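PDB 6ORH: glycoside hydrolase from Streptococcus pneumoniae serotype 4, which probably hydrolyses alpha-L-fucosidic linkages in host-derived carbohydrate antigens, as a member of glycoside hydrolase family 29. Local coordinates for residues K3-H7 and Q437-L441; G371-D377 and G421-Q427; I391-Q397 and I429-E435. The protein carries 2 engineered substitutions. All blocks are in the same frame, centred on the assembly; numbering follows the deposited sequence.

All three contacts involve the C-terminal beta-sandwich of F5/8 type C character that follows the TIM-barrel catalytic domain. Contact 1 ties the N-terminal segment K3-H7 to the loop between strands 428-436 and 441-448, so contacts 2 and 3 are nested inside the long loop it closes. Contacts 2 and 3 cross along the chain and lie in the two facing five-stranded sheets, contact 2 at an outer pair of one, contact 3 in the interior of the other; their centres are about 18 Å apart and F376 packs on I429. The centres of contacts 1 and 3 are about 17 Å apart, and the two touch where P440 packs on I391 and I433. Contact 1 thus brings the chain's N-terminal end onto the sandwich.

Contact 1. Residues K3-H7 and Q437-L441; sequences KIKPH and QALPL
H7 lays its imidazole against Q437 and A438, and this is the close-fitting part of the contact. NE2 donates to Q437 OE1 at 2.8 Å in a nearly straight bond (173° at the hydrogen). The oxygen sits in the plane of the ring and the nitrogen in the plane of the carbonyl, on a lone pair, although ring and amide planes stand 80° apart. CG of H7 is anti to the backbone N (chi1 170°), which carries the ring toward the loop; there the methyl CB of A438 lies over one face, 4.0 Å from the centroid of the H7 ring, as a CH-pi contact. The bond and the methyl together restrict rotation of the imidazole. OE1 also accepts from K226 NZ, while NE2 of Q437 donates to P246 O, so both ends of the amide are held and its orientation is fixed. The other end is looser and purely apolar: I4 and L441 meet tip to tip, CD1 of I4 being 3.7 Å from CD2 of L441, and L439 CD1 stands farther off, 4.3 Å from I4 CD1. Between these two patches K5 and P6 turn to the solvent side. R390 bonds to the carbonyls of both K5 and L439, bridging the two segments. Here an irregular N-terminal segment packs on an inter-strand loop at the end of an F5/8 type C beta-sandwich.

Contact 2. Residues G371-D377 and G421-Q427; sequences GSPKTFD and GAVVEAQ
F376 and V424 lie side by side and point the same way, the valine methyl CG1 over one face of the phenyl ring, 4.0 Å from the centroid of the F376 ring in a CH-pi contact. CG of F376 is wedged between its backbone N and carbonyl carbon (chi1 57°), which turns the ring toward strand 421-426 and brings CE1 to 3.6 Å from V424 CG1. The next residue on the same face, A426, offers CB near CZ, while its carbonyl oxygen lies at the ring edge. V398 of the facing sheet touches both F376 and V424, so this face belongs to the sandwich core.

T375 and E425 occupy the opposite face as a non-hydrogen-bonded pair. The methylenes of E425 pass across T375 OG1, with CG 3.7 Å from that oxygen, and T375 CG2 meets V423 CG2 at 3.6 Å. One water joins the polar ends, 2.9 Å from T375 OG1 and donating to E425 OE2 at 2.8 Å.

At the corner Q427 stretches out, CG anti to the backbone N (chi1 178°), and slides its amide alongside G371 and S372; its NE2 is bonded to D369 OD1, which also accepts from G371 N. Antiparallel backbone bonds pair K374 with A426 and F376 with V424, and G421 N donates to D377 O. The chemistry is therefore two-sided: F376, V424 and A426 turn apolar groups inward, with K374 on that side bonding L327 O through NZ, and the other face is polar and water-bridged.

Contact 3. Residues I391-Q397 and I429-E435; sequences IAAFHVQ and IRVVITE
V432 CB lies over one face of the H395 imidazole, a CH-pi contact, 3.8 Å from the centroid of the H395 ring; the residues form a hydrogen-bonded backbone pair, and their side chains point the same way. From CB, the H395 side chain sits between backbone N and carbonyl carbon (chi1 62°), which tips the ring toward the neighbouring strand. CD2 lies 4.2 Å from V432 CB, whereas NE2 comes to 3.7 Å from that carbon. CE1 is shared: V432 CB stands above it, and T434 CG2 approaches at the ring edge, 3.6 Å from CE1. A water in the ring plane at ND1 donates to T434 OG1.

Before the histidine the register slips by one residue between A393 and F394, in a classic bulge with T434 N and E435 N on A393 O; A392 N and A393 N likewise share E435 O. At the other end a water spans Q397 OE1 and R430 NH1; R430 pairs with E367 and, by cation-pi, with W404 of the glycan pocket, so this end borders the glycan-binding site. The face is thus mixed: A393 and H395 pack on the second subunit, while T434 and R430 bond its E237 and E176.

Contact 1. Residues K3-H7 and Q437-L441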
ATOM      1  N   LYS A   3     -31.080 -10.554  18.278  1.00 54.68           N
ATOM      2  CA  LYS A   3     -29.999  -9.533  18.422  1.00 49.60           C
ATOM      3  C   LYS A   3     -28.659 -10.160  18.028  1.00 46.08           C
ATOM      4  O   LYS A   3     -28.426 -11.355  18.210  1.00 48.02           O
ATOM      5  CB  LYS A   3     -29.991  -8.930  19.834  1.00 45.27           C
ATOM      6  N   ILE A   4     -27.797  -9.333  17.436  1.00 36.91           N
ATOM      7  CA  ILE A   4     -26.411  -9.692  17.186  1.00 30.02           C
ATOM      8  C   ILE A   4     -25.619  -9.183  18.387  1.00 27.52           C
ATOM      9  O   ILE A   4     -25.849  -8.063  18.841  1.00 28.53           O
ATOM     10  CB  ILE A   4     -25.989  -9.029  15.856  1.00 28.77           C
ATOM     11  CG1 ILE A   4     -26.767  -9.634  14.684  1.00 27.58           C
ATOM     12  CG2 ILE A   4     -24.483  -9.087  15.634  1.00 27.08           C
ATOM     13  CD1 ILE A   4     -26.614  -8.859  13.395  1.00 27.26           C
ATOM     14  N   LYS A   5     -24.755 -10.044  18.939  1.00 25.69           N
ATOM     15  CA  LYS A   5     -23.922  -9.659  20.063  1.00 24.33           C
ATOM     16  C   LYS A   5     -22.791  -8.776  19.533  1.00 22.60           C
ATOM     17  O   LYS A   5     -22.313  -8.995  18.433  1.00 20.88           O
ATOM     18  CB  LYS A   5     -23.265 -10.888  20.693  1.00 26.71           C
ATOM     19  CG  LYS A   5     -24.201 -11.887  21.367  1.00 33.75           C
ATOM     20  CD  LYS A   5     -23.432 -12.791  22.318  1.00 37.60           C
ATOM     21  CE  LYS A   5     -24.035 -14.169  22.459  1.00 43.08           C
ATOM     22  NZ  LYS A   5     -25.475 -14.080  22.790  1.00 45.84           N
ATOM     23  N   PRO A   6     -22.286  -7.810  20.324  1.00 19.80           N
ATOM     24  CA  PRO A   6     -21.080  -7.069  19.927  1.00 19.11           C
ATOM     25  C   PRO A   6     -19.824  -7.940  19.890  1.00 18.20           C
ATOM     26  O   PRO A   6     -19.783  -9.035  20.449  1.00 19.36           O
ATOM     27  CB  PRO A   6     -21.004  -5.966  20.998  1.00 20.31           C
ATOM     28  CG  PRO A   6     -21.648  -6.598  22.212  1.00 21.43           C
ATOM     29  CD  PRO A   6     -22.819  -7.367  21.621  1.00 21.42           C
ATOM     30  N   HIS A   7     -18.783  -7.434  19.214  1.00 15.74           N
ATOM     31  CA  HIS A   7     -17.527  -8.131  19.056  1.00 15.04           C
ATOM     32  C   HIS A   7     -16.391  -7.145  19.308  1.00 15.10           C
ATOM     33  O   HIS A   7     -16.388  -6.050  18.743  1.00 14.39           O
ATOM     34  CB  HIS A   7     -17.374  -8.704  17.632  1.00 15.83           C
ATOM     35  CG  HIS A   7     -15.986  -9.199  17.401  1.00 17.03           C
ATOM     36  ND1 HIS A   7     -15.561 -10.431  17.890  1.00 16.57           N
ATOM     37  CD2 HIS A   7     -14.911  -8.618  16.803  1.00 15.89           C
ATOM     38  CE1 HIS A   7     -14.288 -10.621  17.570  1.00 15.41           C
ATOM     39  NE2 HIS A   7     -13.865  -9.501  16.915  1.00 14.85           N
ATOM     40  N   GLN A 437     -13.558 -11.740  12.067  1.00 13.43           N
ATOM     41  CA  GLN A 437     -13.426 -12.172  13.457  1.00 14.89           C
ATOM     42  C   GLN A 437     -14.754 -12.600  14.064  1.00 15.84           C
ATOM     43  O   GLN A 437     -14.748 -13.303  15.082  1.00 17.18           O
ATOM     44  CB  GLN A 437     -12.817 -11.077  14.328  1.00 15.02           C
ATOM     45  CG  GLN A 437     -11.458 -10.601  13.807  1.00 15.26           C
ATOM     46  CD  GLN A 437     -10.742  -9.769  14.852  1.00 14.11           C
ATOM     47  OE1 GLN A 437     -11.336  -9.206  15.771  1.00 12.98           O
ATOM     48  NE2 GLN A 437      -9.414  -9.740  14.755  1.00 16.15           N
ATOM     49  N   ALA A 438     -15.866 -12.154  13.453  1.00 15.00           N
ATOM     50  CA  ALA A 438     -17.205 -12.476  13.925  1.00 14.90           C
ATOM     51  C   ALA A 438     -18.144 -12.339  12.733  1.00 16.44           C
ATOM     52  O   ALA A 438     -17.706 -11.949  11.650  1.00 16.16           O
ATOM     53  CB  ALA A 438     -17.628 -11.555  15.043  1.00 15.98           C
ATOM     54  N   LEU A 439     -19.425 -12.692  12.924  1.00 16.78           N
ATOM     55  CA  LEU A 439     -20.293 -12.648  11.759  1.00 16.84           C
ATOM     56  C   LEU A 439     -20.294 -11.232  11.185  1.00 16.30           C
ATOM     57  O   LEU A 439     -20.409 -10.265  11.929  1.00 16.79           O
ATOM     58  CB  LEU A 439     -21.695 -13.177  12.099  1.00 19.65           C
ATOM     59  CG  LEU A 439     -22.634 -12.260  12.875  1.00 20.50           C
ATOM     60  CD1 LEU A 439     -23.393 -11.335  11.934  1.00 20.04           C
ATOM     61  CD2 LEU A 439     -23.628 -13.073  13.702  1.00 23.00           C
ATOM     62  N   PRO A 440     -20.109 -11.064   9.853  1.00 16.17           N
ATOM     63  CA  PRO A 440     -19.944  -9.722   9.295  1.00 16.73           C
ATOM     64  C   PRO A 440     -21.249  -8.942   9.210  1.00 18.20           C
ATOM     65  O   PRO A 440     -22.298  -9.548   8.958  1.00 19.40           O
ATOM     66  CB  PRO A 440     -19.336  -9.933   7.905  1.00 17.17           C
ATOM     67  CG  PRO A 440     -19.619 -11.396   7.556  1.00 19.43           C
ATOM     68  CD  PRO A 440     -19.832 -12.123   8.871  1.00 17.71           C
ATOM     69  N   LEU A 441     -21.135  -7.622   9.435  1.00 17.08           N
ATOM     70  CA  LEU A 441     -22.185  -6.643   9.153  1.00 18.20           C
ATOM     71  C   LEU A 441     -21.620  -5.603   8.191  1.00 18.87           C
ATOM     72  O   LEU A 441     -20.469  -5.156   8.329  1.00 19.56           O
ATOM     73  CB  LEU A 441     -22.629  -5.929  10.430  1.00 19.74           C
ATOM     74  CG  LEU A 441     -23.276  -6.805  11.496  1.00 22.33           C
ATOM     75  CD1 LEU A 441     -22.242  -7.140  12.559  1.00 21.67           C
ATOM     76  CD2 LEU A 441     -24.456  -6.075  12.133  1.00 22.32           C
TER

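Contact 2. Residues G371-D377 and G421-Q427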
ATOM      1  N   GLY A 371     -28.623  -3.175 -12.763  1.00 28.08           N
ATOM      2  CA  GLY A 371     -29.810  -3.082 -13.612  1.00 31.96           C
ATOM      3  C   GLY A 371     -29.483  -2.656 -15.047  1.00 33.16           C
ATOM      4  O   GLY A 371     -30.259  -2.918 -15.967  1.00 34.83           O
ATOM      5  N   SER A 372     -28.351  -1.969 -15.211  1.00 32.45           N
ATOM      6  CA  SER A 372     -27.793  -1.566 -16.494  1.00 31.93           C
ATOM      7  C   SER A 372     -26.285  -1.378 -16.319  1.00 31.53           C
ATOM      8  O   SER A 372     -25.815  -1.272 -15.183  1.00 28.19           O
ATOM      9  CB  SER A 372     -28.466  -0.311 -17.013  1.00 33.49           C
ATOM     10  OG  SER A 372     -28.153   0.810 -16.200  1.00 35.86           O
ATOM     11  N   PRO A 373     -25.463  -1.421 -17.399  1.00 31.25           N
ATOM     12  CA  PRO A 373     -24.023  -1.184 -17.267  1.00 29.51           C
ATOM     13  C   PRO A 373     -23.742   0.258 -16.836  1.00 29.22           C
ATOM     14  O   PRO A 373     -24.348   1.198 -17.360  1.00 28.21           O
ATOM     15  CB  PRO A 373     -23.432  -1.475 -18.661  1.00 28.31           C
ATOM     16  CG  PRO A 373     -24.556  -2.134 -19.454  1.00 30.37           C
ATOM     17  CD  PRO A 373     -25.857  -1.736 -18.788  1.00 29.89           C
ATOM     18  N   LYS A 374     -22.888   0.416 -15.812  1.00 26.72           N
ATOM     19  CA  LYS A 374     -22.449   1.729 -15.361  1.00 26.58           C
ATOM     20  C   LYS A 374     -20.930   1.714 -15.263  1.00 24.37           C
ATOM     21  O   LYS A 374     -20.336   0.643 -15.190  1.00 26.05           O
ATOM     22  CB  LYS A 374     -23.055   2.072 -13.992  1.00 26.81           C
ATOM     23  CG  LYS A 374     -24.563   1.898 -13.910  1.00 28.40           C
ATOM     24  CD  LYS A 374     -25.206   2.604 -12.735  1.00 29.87           C
ATOM     25  CE  LYS A 374     -26.706   2.388 -12.709  1.00 32.97           C
ATOM     26  NZ  LYS A 374     -27.294   2.738 -11.391  1.00 33.46           N
ATOM     27  N   THR A 375     -20.315   2.905 -15.259  1.00 24.18           N
ATOM     28  CA  THR A 375     -18.871   3.057 -15.310  1.00 23.85           C
ATOM     29  C   THR A 375     -18.377   3.633 -13.985  1.00 24.72           C
ATOM     30  O   THR A 375     -18.804   4.719 -13.586  1.00 27.81           O
ATOM     31  CB  THR A 375     -18.457   3.977 -16.458  1.00 24.83           C
ATOM     32  OG1 THR A 375     -18.961   3.310 -17.616  1.00 24.94           O
ATOM     33  CG2 THR A 375     -16.965   4.149 -16.602  1.00 23.91           C
ATOM     34  N   PHE A 376     -17.482   2.878 -13.338  1.00 24.21           N
ATOM     35  CA  PHE A 376     -17.024   3.222 -11.997  1.00 22.72           C
ATOM     36  C   PHE A 376     -15.571   2.787 -11.811  1.00 21.46           C
ATOM     37  O   PHE A 376     -15.026   2.003 -12.598  1.00 24.59           O
ATOM     38  CB  PHE A 376     -17.964   2.615 -10.954  1.00 21.01           C
ATOM     39  CG  PHE A 376     -18.096   1.113 -11.080  1.00 21.92           C
ATOM     40  CD1 PHE A 376     -17.186   0.264 -10.469  1.00 22.05           C
ATOM     41  CD2 PHE A 376     -19.132   0.560 -11.816  1.00 22.31           C
ATOM     42  CE1 PHE A 376     -17.304  -1.113 -10.591  1.00 22.19           C
ATOM     43  CE2 PHE A 376     -19.251  -0.818 -11.946  1.00 21.91           C
ATOM     44  CZ  PHE A 376     -18.335  -1.650 -11.333  1.00 24.46           C
ATOM     45  N   ASP A 377     -14.924   3.317 -10.761  1.00 20.12           N
ATOM     46  CA  ASP A 377     -13.564   2.939 -10.427  1.00 18.74           C
ATOM     47  C   ASP A 377     -13.347   2.991  -8.915  1.00 17.53           C
ATOM     48  O   ASP A 377     -12.204   2.873  -8.481  1.00 20.09           O
ATOM     49  CB  ASP A 377     -12.504   3.785 -11.142  1.00 18.24           C
ATOM     50  CG  ASP A 377     -12.604   5.294 -10.923  1.00 19.64           C
ATOM     51  OD1 ASP A 377     -13.577   5.769 -10.286  1.00 19.51           O
ATOM     52  OD2 ASP A 377     -11.744   5.991 -11.471  1.00 23.89           O
ATOM     53  N   GLY A 421     -10.112   0.767  -8.288  1.00 20.23           N
ATOM     54  CA  GLY A 421      -9.702  -0.200  -9.289  1.00 21.34           C
ATOM     55  C   GLY A 421      -9.623   0.507 -10.632  1.00 23.64           C
ATOM     56  O   GLY A 421      -9.888   1.707 -10.710  1.00 23.44           O
ATOM     57  N   ALA A 422      -9.255  -0.249 -11.672  1.00 25.19           N
ATOM     58  CA  ALA A 422      -9.300   0.258 -13.033  1.00 24.54           C
ATOM     59  C   ALA A 422     -10.734   0.646 -13.376  1.00 23.94           C
ATOM     60  O   ALA A 422     -11.686  -0.024 -12.971  1.00 25.64           O
ATOM     61  CB  ALA A 422      -8.801  -0.808 -13.974  1.00 23.71           C
ATOM     62  N   VAL A 423     -10.882   1.725 -14.143  1.00 24.84           N
ATOM     63  CA  VAL A 423     -12.198   2.152 -14.579  1.00 23.89           C
ATOM     64  C   VAL A 423     -12.806   1.019 -15.411  1.00 25.37           C
ATOM     65  O   VAL A 423     -12.131   0.467 -16.274  1.00 28.59           O
ATOM     66  CB  VAL A 423     -12.113   3.475 -15.368  1.00 28.89           C
ATOM     67  CG1 VAL A 423     -11.109   3.380 -16.502  1.00 31.31           C
ATOM     68  CG2 VAL A 423     -13.479   3.917 -15.872  1.00 30.19           C
ATOM     69  N   VAL A 424     -14.055   0.653 -15.108  1.00 22.37           N
ATOM     70  CA  VAL A 424     -14.719  -0.495 -15.712  1.00 25.70           C
ATOM     71  C   VAL A 424     -16.174  -0.124 -15.980  1.00 27.52           C
ATOM     72  O   VAL A 424     -16.777   0.653 -15.241  1.00 26.78           O
ATOM     73  CB  VAL A 424     -14.573  -1.771 -14.853  1.00 26.35           C
ATOM     74  CG1 VAL A 424     -15.274  -1.671 -13.506  1.00 26.32           C
ATOM     75  CG2 VAL A 424     -15.079  -3.000 -15.586  1.00 26.66           C
ATOM     76  N   GLU A 425     -16.726  -0.662 -17.081  1.00 29.38           N
ATOM     77  CA  GLU A 425     -18.155  -0.582 -17.339  1.00 28.41           C
ATOM     78  C   GLU A 425     -18.754  -1.959 -17.068  1.00 28.58           C
ATOM     79  O   GLU A 425     -18.346  -2.944 -17.698  1.00 32.52           O
ATOM     80  CB  GLU A 425     -18.433  -0.126 -18.778  1.00 30.28           C
ATOM     81  CG  GLU A 425     -19.915   0.081 -19.062  1.00 33.52           C
ATOM     82  CD  GLU A 425     -20.243   0.563 -20.473  1.00 36.73           C
ATOM     83  OE1 GLU A 425     -19.755  -0.063 -21.423  1.00 41.21           O
ATOM     84  OE2 GLU A 425     -20.952   1.576 -20.612  1.00 38.03           O
ATOM     85  N   ALA A 426     -19.681  -2.027 -16.099  1.00 26.35           N
ATOM     86  CA  ALA A 426     -20.190  -3.308 -15.637  1.00 24.79           C
ATOM     87  C   ALA A 426     -21.558  -3.134 -14.995  1.00 23.69           C
ATOM     88  O   ALA A 426     -21.925  -2.044 -14.551  1.00 26.02           O
ATOM     89  CB  ALA A 426     -19.203  -3.971 -14.695  1.00 25.69           C
ATOM     90  N   GLN A 427     -22.304  -4.234 -14.964  1.00 22.14           N
ATOM     91  CA  GLN A 427     -23.630  -4.250 -14.393  1.00 22.43           C
ATOM     92  C   GLN A 427     -23.657  -5.136 -13.148  1.00 19.41           C
ATOM     93  O   GLN A 427     -24.514  -4.943 -12.285  1.00 21.16           O
ATOM     94  CB  GLN A 427     -24.615  -4.771 -15.441  1.00 23.20           C
ATOM     95  CG  GLN A 427     -26.037  -4.870 -14.916  1.00 23.92           C
ATOM     96  CD  GLN A 427     -27.031  -5.039 -16.041  1.00 26.59           C
ATOM     97  OE1 GLN A 427     -26.784  -4.630 -17.179  1.00 27.51           O
ATOM     98  NE2 GLN A 427     -28.139  -5.675 -15.710  1.00 25.71           N
TER
HETATM   99  O   HOH W   1     -21.724   2.990 -18.355  1.00 43.05           O

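Contact 3. Residues I391-Q397 and I429-E435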
ATOM      1  N   ILE A 391     -14.238  -7.441   9.932  1.00 13.08           N
ATOM      2  CA  ILE A 391     -13.768  -8.006   8.671  1.00 12.95           C
ATOM      3  C   ILE A 391     -12.250  -7.919   8.591  1.00 14.53           C
ATOM      4  O   ILE A 391     -11.700  -6.860   8.876  1.00 14.32           O
ATOM      5  CB  ILE A 391     -14.437  -7.312   7.470  1.00 13.10           C
ATOM      6  CG1 ILE A 391     -15.916  -7.705   7.452  1.00 13.61           C
ATOM      7  CG2 ILE A 391     -13.748  -7.711   6.167  1.00 13.06           C
ATOM      8  CD1 ILE A 391     -16.772  -6.817   6.535  1.00 14.42           C
ATOM      9  N   ALA A 392     -11.615  -9.016   8.180  1.00 12.83           N
ATOM     10  CA  ALA A 392     -10.165  -9.074   8.082  1.00 12.46           C
ATOM     11  C   ALA A 392      -9.677  -9.316   6.657  1.00 14.62           C
ATOM     12  O   ALA A 392      -8.474  -9.162   6.384  1.00 14.75           O
ATOM     13  CB  ALA A 392      -9.653 -10.152   9.030  1.00 13.14           C
ATOM     14  N   ALA A 393     -10.575  -9.743   5.737  1.00 13.26           N
ATOM     15  CA  ALA A 393     -10.163  -9.898   4.345  1.00 12.75           C
ATOM     16  C   ALA A 393     -11.388  -9.913   3.447  1.00 13.40           C
ATOM     17  O   ALA A 393     -12.392 -10.540   3.789  1.00 13.32           O
ATOM     18  CB  ALA A 393      -9.389 -11.186   4.126  1.00 13.92           C
ATOM     19  N   PHE A 394     -11.272  -9.235   2.307  1.00 12.99           N
ATOM     20  CA  PHE A 394     -12.373  -9.256   1.342  1.00 13.61           C
ATOM     21  C   PHE A 394     -11.800  -9.021  -0.055  1.00 13.92           C
ATOM     22  O   PHE A 394     -10.684  -8.509  -0.216  1.00 14.02           O
ATOM     23  CB  PHE A 394     -13.444  -8.216   1.722  1.00 14.03           C
ATOM     24  CG  PHE A 394     -12.978  -6.802   1.471  1.00 14.04           C
ATOM     25  CD1 PHE A 394     -12.167  -6.167   2.412  1.00 14.15           C
ATOM     26  CD2 PHE A 394     -13.209  -6.163   0.255  1.00 14.96           C
ATOM     27  CE1 PHE A 394     -11.619  -4.919   2.141  1.00 15.28           C
ATOM     28  CE2 PHE A 394     -12.659  -4.919  -0.019  1.00 15.14           C
ATOM     29  CZ  PHE A 394     -11.895  -4.273   0.949  1.00 15.43           C
ATOM     30  N   HIS A 395     -12.574  -9.357  -1.100  1.00 14.22           N
ATOM     31  CA  HIS A 395     -12.190  -8.945  -2.437  1.00 14.26           C
ATOM     32  C   HIS A 395     -13.450  -8.586  -3.224  1.00 14.28           C
ATOM     33  O   HIS A 395     -14.565  -8.882  -2.799  1.00 16.18           O
ATOM     34  CB  HIS A 395     -11.288  -9.984  -3.141  1.00 14.43           C
ATOM     35  CG  HIS A 395     -11.914 -11.321  -3.363  1.00 16.25           C
ATOM     36  ND1 HIS A 395     -11.904 -12.302  -2.386  1.00 15.43           N
ATOM     37  CD2 HIS A 395     -12.543 -11.855  -4.444  1.00 17.62           C
ATOM     38  CE1 HIS A 395     -12.522 -13.380  -2.846  1.00 17.60           C
ATOM     39  NE2 HIS A 395     -12.918 -13.126  -4.103  1.00 18.14           N
ATOM     40  N   VAL A 396     -13.247  -7.926  -4.355  1.00 14.01           N
ATOM     41  CA  VAL A 396     -14.340  -7.434  -5.177  1.00 15.09           C
ATOM     42  C   VAL A 396     -14.076  -7.900  -6.605  1.00 16.01           C
ATOM     43  O   VAL A 396     -12.952  -7.839  -7.098  1.00 15.41           O
ATOM     44  CB  VAL A 396     -14.367  -5.896  -5.117  1.00 14.54           C
ATOM     45  CG1 VAL A 396     -15.468  -5.337  -6.017  1.00 15.95           C
ATOM     46  CG2 VAL A 396     -14.632  -5.434  -3.694  1.00 15.41           C
ATOM     47  N   GLN A 397     -15.137  -8.359  -7.284  1.00 17.12           N
ATOM     48  CA  GLN A 397     -14.987  -8.740  -8.678  1.00 18.83           C
ATOM     49  C   GLN A 397     -16.089  -8.084  -9.500  1.00 17.53           C
ATOM     50  O   GLN A 397     -17.121  -7.689  -8.961  1.00 17.64           O
ATOM     51  CB  GLN A 397     -15.111 -10.253  -8.880  1.00 20.04           C
ATOM     52  CG  GLN A 397     -14.437 -11.091  -7.813  1.00 24.13           C
ATOM     53  CD  GLN A 397     -14.753 -12.530  -8.105  1.00 30.68           C
ATOM     54  OE1 GLN A 397     -15.915 -12.903  -8.256  1.00 31.37           O
ATOM     55  NE2 GLN A 397     -13.710 -13.330  -8.248  1.00 32.01           N
ATOM     56  N   ILE A 429     -21.509  -6.957  -9.919  1.00 19.32           N
ATOM     57  CA  ILE A 429     -20.349  -6.854  -9.039  1.00 19.76           C
ATOM     58  C   ILE A 429     -20.504  -7.874  -7.919  1.00 18.47           C
ATOM     59  O   ILE A 429     -21.612  -8.082  -7.433  1.00 19.82           O
ATOM     60  CB  ILE A 429     -20.253  -5.413  -8.468  1.00 19.85           C
ATOM     61  CG1 ILE A 429     -20.154  -4.337  -9.561  1.00 22.06           C
ATOM     62  CG2 ILE A 429     -19.109  -5.297  -7.468  1.00 19.37           C
ATOM     63  CD1 ILE A 429     -21.517  -3.812 -10.022  1.00 22.95           C
ATOM     64  N   ARG A 430     -19.391  -8.491  -7.467  1.00 16.30           N
ATOM     65  CA  ARG A 430     -19.444  -9.346  -6.290  1.00 16.85           C
ATOM     66  C   ARG A 430     -18.515  -8.776  -5.224  1.00 16.67           C
ATOM     67  O   ARG A 430     -17.389  -8.372  -5.538  1.00 17.95           O
ATOM     68  CB  ARG A 430     -18.994 -10.782  -6.583  1.00 17.27           C
ATOM     69  CG  ARG A 430     -20.059 -11.585  -7.328  1.00 17.58           C
ATOM     70  CD  ARG A 430     -19.532 -12.825  -8.021  1.00 19.93           C
ATOM     71  NE  ARG A 430     -20.700 -13.514  -8.593  1.00 21.18           N
ATOM     72  CZ  ARG A 430     -20.648 -14.665  -9.271  1.00 23.68           C
ATOM     73  NH1 ARG A 430     -19.499 -15.304  -9.446  1.00 22.67           N
ATOM     74  NH2 ARG A 430     -21.764 -15.190  -9.750  1.00 23.70           N
ATOM     75  N   VAL A 431     -19.047  -8.707  -4.001  1.00 17.43           N
ATOM     76  CA  VAL A 431     -18.243  -8.411  -2.820  1.00 16.60           C
ATOM     77  C   VAL A 431     -18.135  -9.721  -2.049  1.00 15.72           C
ATOM     78  O   VAL A 431     -19.146 -10.320  -1.646  1.00 16.29           O
ATOM     79  CB  VAL A 431     -18.853  -7.265  -1.987  1.00 16.19           C
ATOM     80  CG1 VAL A 431     -18.102  -7.058  -0.664  1.00 15.87           C
ATOM     81  CG2 VAL A 431     -18.792  -5.969  -2.794  1.00 17.25           C
ATOM     82  N   VAL A 432     -16.887 -10.170  -1.818  1.00 15.56           N
ATOM     83  CA  VAL A 432     -16.682 -11.461  -1.187  1.00 15.72           C
ATOM     84  C   VAL A 432     -15.900 -11.242   0.103  1.00 16.25           C
ATOM     85  O   VAL A 432     -14.743 -10.819   0.049  1.00 17.29           O
ATOM     86  CB  VAL A 432     -15.970 -12.464  -2.112  1.00 16.99           C
ATOM     87  CG1 VAL A 432     -15.877 -13.846  -1.471  1.00 16.22           C
ATOM     88  CG2 VAL A 432     -16.647 -12.573  -3.478  1.00 18.70           C
ATOM     89  N   ILE A 433     -16.527 -11.610   1.225  1.00 15.45           N
ATOM     90  CA  ILE A 433     -15.902 -11.550   2.545  1.00 14.43           C
ATOM     91  C   ILE A 433     -15.269 -12.916   2.822  1.00 16.12           C
ATOM     92  O   ILE A 433     -15.981 -13.913   2.934  1.00 16.14           O
ATOM     93  CB  ILE A 433     -16.904 -11.133   3.641  1.00 15.45           C
ATOM     94  CG1 ILE A 433     -17.516  -9.754   3.343  1.00 17.33           C
ATOM     95  CG2 ILE A 433     -16.250 -11.177   5.027  1.00 15.00           C
ATOM     96  CD1 ILE A 433     -18.650  -9.394   4.263  1.00 17.58           C
ATOM     97  N   THR A 434     -13.942 -12.951   3.036  1.00 14.60           N
ATOM     98  CA  THR A 434     -13.209 -14.217   3.098  1.00 14.70           C
ATOM     99  C   THR A 434     -12.659 -14.507   4.493  1.00 14.55           C
ATOM    100  O   THR A 434     -12.341 -15.656   4.833  1.00 15.68           O
ATOM    101  CB  THR A 434     -12.134 -14.316   2.008  1.00 16.10           C
ATOM    102  OG1 THR A 434     -11.111 -13.328   2.250  1.00 15.71           O
ATOM    103  CG2 THR A 434     -12.718 -14.157   0.620  1.00 16.46           C
ATOM    104  N   GLU A 435     -12.511 -13.462   5.308  1.00 13.95           N
ATOM    105  CA  GLU A 435     -12.080 -13.661   6.688  1.00 14.27           C
ATOM    106  C   GLU A 435     -12.713 -12.599   7.589  1.00 13.55           C
ATOM    107  O   GLU A 435     -12.789 -11.435   7.204  1.00 13.41           O
ATOM    108  CB  GLU A 435     -10.547 -13.590   6.783  1.00 15.57           C
ATOM    109  CG  GLU A 435     -10.079 -14.062   8.142  1.00 17.80           C
ATOM    110  CD  GLU A 435      -8.583 -13.967   8.347  1.00 20.93           C
ATOM    111  OE1 GLU A 435      -7.855 -14.505   7.489  1.00 24.67           O
ATOM    112  OE2 GLU A 435      -8.158 -13.437   9.418  1.00 22.76           O
TER
HETATM  113  O   HOH W   2     -10.269 -12.110  -0.166  1.00 14.86           O
HETATM  114  O   HOH W   3     -16.981 -15.077  -8.804  1.00 34.91           O